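Local coordinates for protein aspartate aminotransferase, cytoplasmic (Schizosaccharomyces pombe 972h-, PDB 6JPK) that catalyses, with pyridoxal 5'-phosphate as cofactor, the reversible transfer of an amino group between L-aspartate and 2-oxoglutarate, giving oxaloacetate and L-glutamate, at residues A[86-94]-A[230-241]. The protein carries 1 engineered substitution. Residues are numbered along the deposited sequence; the frame is centred on the assembly and turned at random.
Sequences VLFRPNPHL and LNRDSWALNEFV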
loop_
_atom_site.group_PDB
_atom_site.type_symbol
_atom_site.label_atom_id
_atom_site.label_comp_id
_atom_site.label_asym_id
_atom_site.label_seq_id
_atom_site.Cartn_x
_atom_site.Cartn_y
_atom_site.Cartn_z
ATOM N N VAL A 86 -21.781 3.031 4.878
ATOM C CA VAL A 86 -22.388 1.740 4.548
ATOM C C VAL A 86 -22.223 0.747 5.707
ATOM O O VAL A 86 -23.050 -0.161 5.870
ATOM C CB VAL A 86 -21.829 1.188 3.218
ATOM C CG1 VAL A 86 -20.382 0.730 3.368
ATOM C CG2 VAL A 86 -22.716 0.033 2.682
ATOM N N LEU A 87 -21.190 0.929 6.551
ATOM C CA LEU A 87 -21.028 0.102 7.753
ATOM C C LEU A 87 -22.085 0.411 8.801
ATOM O O LEU A 87 -22.509 -0.483 9.540
ATOM C CB LEU A 87 -19.653 0.330 8.388
ATOM C CG LEU A 87 -18.414 -0.195 7.675
ATOM C CD1 LEU A 87 -17.159 0.200 8.447
ATOM C CD2 LEU A 87 -18.512 -1.713 7.499
ATOM N N PHE A 88 -22.474 1.679 8.921
ATOM C CA PHE A 88 -23.255 2.185 10.039
ATOM C C PHE A 88 -24.565 2.804 9.564
ATOM O O PHE A 88 -25.003 3.838 10.078
ATOM C CB PHE A 88 -22.448 3.208 10.847
ATOM C CG PHE A 88 -21.220 2.620 11.531
ATOM C CD1 PHE A 88 -21.356 1.657 12.526
ATOM C CD2 PHE A 88 -19.948 3.036 11.180
ATOM C CE1 PHE A 88 -20.237 1.108 13.161
ATOM C CE2 PHE A 88 -18.823 2.494 11.809
ATOM C CZ PHE A 88 -18.972 1.524 12.795
ATOM N N ARG A 89 -25.226 2.172 8.596
ATOM C CA ARG A 89 -26.512 2.705 8.148
ATOM C C ARG A 89 -27.521 2.859 9.288
ATOM O O ARG A 89 -28.219 3.891 9.313
ATOM C CB ARG A 89 -27.071 1.848 6.995
ATOM C CG ARG A 89 -26.096 1.715 5.796
ATOM C CD ARG A 89 -26.796 1.702 4.424
ATOM N NE ARG A 89 -27.499 0.447 4.168
ATOM C CZ ARG A 89 -28.387 0.258 3.192
ATOM N NH1 ARG A 89 -28.699 1.249 2.360
ATOM N NH2 ARG A 89 -28.970 -0.928 3.055
ATOM N N PRO A 90 -27.634 1.938 10.257
ATOM C CA PRO A 90 -28.527 2.197 11.404
ATOM C C PRO A 90 -28.014 3.251 12.377
ATOM O O PRO A 90 -28.750 3.595 13.308
ATOM C CB PRO A 90 -28.619 0.833 12.102
ATOM C CG PRO A 90 -28.146 -0.176 11.072
ATOM C CD PRO A 90 -27.110 0.559 10.289
ATOM N N ASN A 91 -26.796 3.771 12.224
ATOM C CA ASN A 91 -26.233 4.724 13.189
ATOM C C ASN A 91 -25.580 5.912 12.484
ATOM O O ASN A 91 -24.385 6.177 12.661
ATOM C CB ASN A 91 -25.232 4.016 14.101
ATOM C CG ASN A 91 -25.905 3.133 15.130
ATOM O OD1 ASN A 91 -26.596 3.626 15.999
ATOM N ND2 ASN A 91 -25.692 1.821 15.041
ATOM N N PRO A 92 -26.347 6.668 11.689
ATOM C CA PRO A 92 -25.747 7.802 10.965
ATOM C C PRO A 92 -25.203 8.892 11.876
ATOM O O PRO A 92 -24.385 9.701 11.416
ATOM C CB PRO A 92 -26.906 8.323 10.098
ATOM C CG PRO A 92 -28.152 7.914 10.851
ATOM C CD PRO A 92 -27.807 6.578 11.472
ATOM N N HIS A 93 -25.626 8.940 13.148
ATOM C CA HIS A 93 -25.140 9.974 14.060
ATOM C C HIS A 93 -23.638 9.866 14.314
ATOM O O HIS A 93 -23.017 10.867 14.686
ATOM C CB HIS A 93 -25.882 9.906 15.400
ATOM C CG HIS A 93 -25.510 8.712 16.223
ATOM N ND1 HIS A 93 -26.017 7.453 15.979
ATOM C CD2 HIS A 93 -24.656 8.579 17.268
ATOM C CE1 HIS A 93 -25.500 6.599 16.846
ATOM N NE2 HIS A 93 -24.670 7.256 17.637
ATOM N N LEU A 94 -23.039 8.681 14.135
ATOM C CA LEU A 94 -21.589 8.564 14.317
ATOM C C LEU A 94 -20.841 9.423 13.311
ATOM O O LEU A 94 -19.823 10.044 13.645
ATOM C CB LEU A 94 -21.138 7.108 14.193
ATOM C CG LEU A 94 -21.729 6.111 15.190
ATOM C CD1 LEU A 94 -21.368 4.672 14.771
ATOM C CD2 LEU A 94 -21.270 6.402 16.623
ATOM N N LEU A 230 -26.653 -5.976 3.254
ATOM C CA LEU A 230 -25.567 -5.196 3.845
ATOM C C LEU A 230 -25.779 -4.954 5.338
ATOM O O LEU A 230 -24.839 -5.068 6.129
ATOM C CB LEU A 230 -25.425 -3.864 3.113
ATOM C CG LEU A 230 -24.810 -3.952 1.723
ATOM C CD1 LEU A 230 -25.125 -2.689 0.933
ATOM C CD2 LEU A 230 -23.315 -4.170 1.823
ATOM N N ASN A 231 -26.998 -4.572 5.738
ATOM C CA ASN A 231 -27.257 -4.282 7.149
ATOM C C ASN A 231 -27.241 -5.544 8.004
ATOM O O ASN A 231 -26.821 -5.492 9.165
ATOM C CB ASN A 231 -28.594 -3.551 7.315
ATOM C CG ASN A 231 -28.552 -2.143 6.754
ATOM O OD1 ASN A 231 -27.489 -1.642 6.392
ATOM N ND2 ASN A 231 -29.705 -1.502 6.674
ATOM N N ARG A 232 -27.695 -6.683 7.460
ATOM C CA ARG A 232 -27.567 -7.949 8.180
ATOM C C ARG A 232 -26.104 -8.282 8.440
ATOM O O ARG A 232 -25.745 -8.738 9.531
ATOM C CB ARG A 232 -28.227 -9.079 7.388
ATOM C CG ARG A 232 -28.142 -10.456 8.044
ATOM C CD ARG A 232 -28.778 -11.519 7.136
ATOM N NE ARG A 232 -30.126 -11.125 6.728
ATOM C CZ ARG A 232 -30.775 -11.609 5.669
ATOM N NH1 ARG A 232 -30.203 -12.517 4.882
ATOM N NH2 ARG A 232 -32.002 -11.174 5.391
ATOM N N ASP A 233 -25.240 -8.067 7.450
ATOM C CA ASP A 233 -23.846 -8.463 7.624
ATOM C C ASP A 233 -23.079 -7.517 8.542
ATOM O O ASP A 233 -22.080 -7.935 9.135
ATOM C CB ASP A 233 -23.162 -8.582 6.260
ATOM C CG ASP A 233 -23.680 -9.779 5.457
ATOM O OD1 ASP A 233 -24.479 -10.564 6.024
ATOM O OD2 ASP A 233 -23.310 -9.927 4.268
ATOM N N SER A 234 -23.541 -6.277 8.708
ATOM C CA SER A 234 -22.950 -5.344 9.661
ATOM C C SER A 234 -23.683 -5.322 11.004
ATOM O O SER A 234 -23.424 -4.432 11.824
ATOM C CB SER A 234 -22.911 -3.927 9.068
ATOM O OG SER A 234 -24.226 -3.404 8.889
ATOM N N TRP A 235 -24.567 -6.292 11.252
ATOM C CA TRP A 235 -25.395 -6.272 12.459
ATOM C C TRP A 235 -24.556 -6.223 13.735
ATOM O O TRP A 235 -24.876 -5.475 14.667
ATOM C CB TRP A 235 -26.325 -7.496 12.495
ATOM C CG TRP A 235 -27.157 -7.509 13.756
ATOM C CD1 TRP A 235 -28.370 -6.914 13.942
ATOM C CD2 TRP A 235 -26.796 -8.093 15.020
ATOM N NE1 TRP A 235 -28.803 -7.114 15.240
ATOM C CE2 TRP A 235 -27.855 -7.838 15.917
ATOM C CE3 TRP A 235 -25.687 -8.822 15.472
ATOM C CZ2 TRP A 235 -27.832 -8.274 17.255
ATOM C CZ3 TRP A 235 -25.668 -9.258 16.804
ATOM C CH2 TRP A 235 -26.739 -8.983 17.674
ATOM N N ALA A 236 -23.488 -7.026 13.804
ATOM C CA ALA A 236 -22.692 -7.096 15.027
ATOM C C ALA A 236 -22.016 -5.767 15.330
ATOM O O ALA A 236 -21.971 -5.341 16.491
ATOM C CB ALA A 236 -21.651 -8.216 14.920
ATOM N N LEU A 237 -21.465 -5.112 14.296
ATOM C CA LEU A 237 -20.901 -3.773 14.427
ATOM C C LEU A 237 -21.894 -2.799 15.026
ATOM O O LEU A 237 -21.568 -2.037 15.942
ATOM C CB LEU A 237 -20.481 -3.241 13.057
ATOM C CG LEU A 237 -19.028 -3.267 12.657
ATOM C CD1 LEU A 237 -18.558 -4.701 12.681
ATOM C CD2 LEU A 237 -18.922 -2.657 11.267
ATOM N N ASN A 238 -23.098 -2.762 14.462
ATOM C CA ASN A 238 -24.074 -1.775 14.892
ATOM C C ASN A 238 -24.653 -2.119 16.253
ATOM O O ASN A 238 -25.059 -1.219 16.999
ATOM C CB ASN A 238 -25.161 -1.639 13.828
ATOM C CG ASN A 238 -24.666 -0.849 12.623
ATOM O OD1 ASN A 238 -24.564 0.378 12.672
ATOM N ND2 ASN A 238 -24.308 -1.547 11.567
ATOM N N GLU A 239 -24.690 -3.401 16.600
ATOM C CA GLU A 239 -25.117 -3.751 17.951
ATOM C C GLU A 239 -24.110 -3.252 18.978
ATOM O O GLU A 239 -24.492 -2.733 20.037
ATOM C CB GLU A 239 -25.311 -5.261 18.071
ATOM C CG GLU A 239 -26.150 -5.674 19.276
ATOM C CD GLU A 239 -27.617 -5.220 19.174
ATOM O OE1 GLU A 239 -28.090 -4.830 18.069
ATOM O OE2 GLU A 239 -28.303 -5.258 20.213
ATOM N N PHE A 240 -22.813 -3.373 18.665
ATOM C CA PHE A 240 -21.787 -2.949 19.605
ATOM C C PHE A 240 -21.833 -1.445 19.842
ATOM O O PHE A 240 -21.496 -0.988 20.941
ATOM C CB PHE A 240 -20.401 -3.388 19.118
ATOM C CG PHE A 240 -19.326 -3.246 20.160
ATOM C CD1 PHE A 240 -19.239 -4.147 21.207
ATOM C CD2 PHE A 240 -18.413 -2.206 20.101
ATOM C CE1 PHE A 240 -18.260 -4.017 22.184
ATOM C CE2 PHE A 240 -17.425 -2.067 21.078
ATOM C CZ PHE A 240 -17.348 -2.970 22.119
ATOM N N VAL A 241 -22.281 -0.668 18.849
ATOM C CA VAL A 241 -22.375 0.786 19.011
ATOM C C VAL A 241 -23.234 1.155 20.214
ATOM O O VAL A 241 -22.963 2.151 20.901
ATOM C CB VAL A 241 -22.919 1.443 17.724
ATOM C CG1 VAL A 241 -23.164 2.951 17.953
ATOM C CG2 VAL A 241 -21.955 1.233 16.559
HETATM O O HOH W 1 -24.907 -1.046 7.700
HETATM O O HOH W 2 -29.161 -3.845 4.011
HETATM O O HOH W 3 -27.561 -0.036 16.822
#
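L87 and S234 bring the two backbones closest, their CA atoms 6.1 Å apart, where the last turn of helix 77-87 gives way to a type I beta turn from F88 to N91 and helix 230-233 breaks before helix 235-241. N238, in helix 235-241, reaches across with both ends of its amide. Its ND2 donates to L87 O over 2.9 Å, in the plane of that carbonyl, and to S234 O, in the residue just before its helix, approached from above the carbonyl plane. Its OD1 takes N91 ND2 at 3.0 Å on a lone pair; the two amides lie nearly coplanar, 19° apart. N238 OD1 also lies at the edge of the F88 ring, 3.5 Å from F88 CD1, and touches P90 CD. With N238 replaced by an alanine, L87 O would probably lose its amide donor and N91 ND2 this acceptor, and the turn would be freer to shift. The enzyme has the fold type I architecture of PLP-dependent enzymes, and the contact joins two helix-to-loop junctions on the mixed sheet of its large domain, whose strands 215-220 and 247-252 pack against L87. L87 CD2 meets L237 CD2 at 3.9 Å, and L237 also packs on strand 215-220. V241 sets CG2 against both F88 CE1 and L94 CD1, the latter carbon also lying over one face of the F88 ring. Toward the solvent, R89 bends at chi2 and chi3 (-144° and -73°), bringing NE within 3.1 Å of N231 OD1 for a hydrogen bond in the guanidinium plane. A water accepts from both R89 NH2 and N231 N.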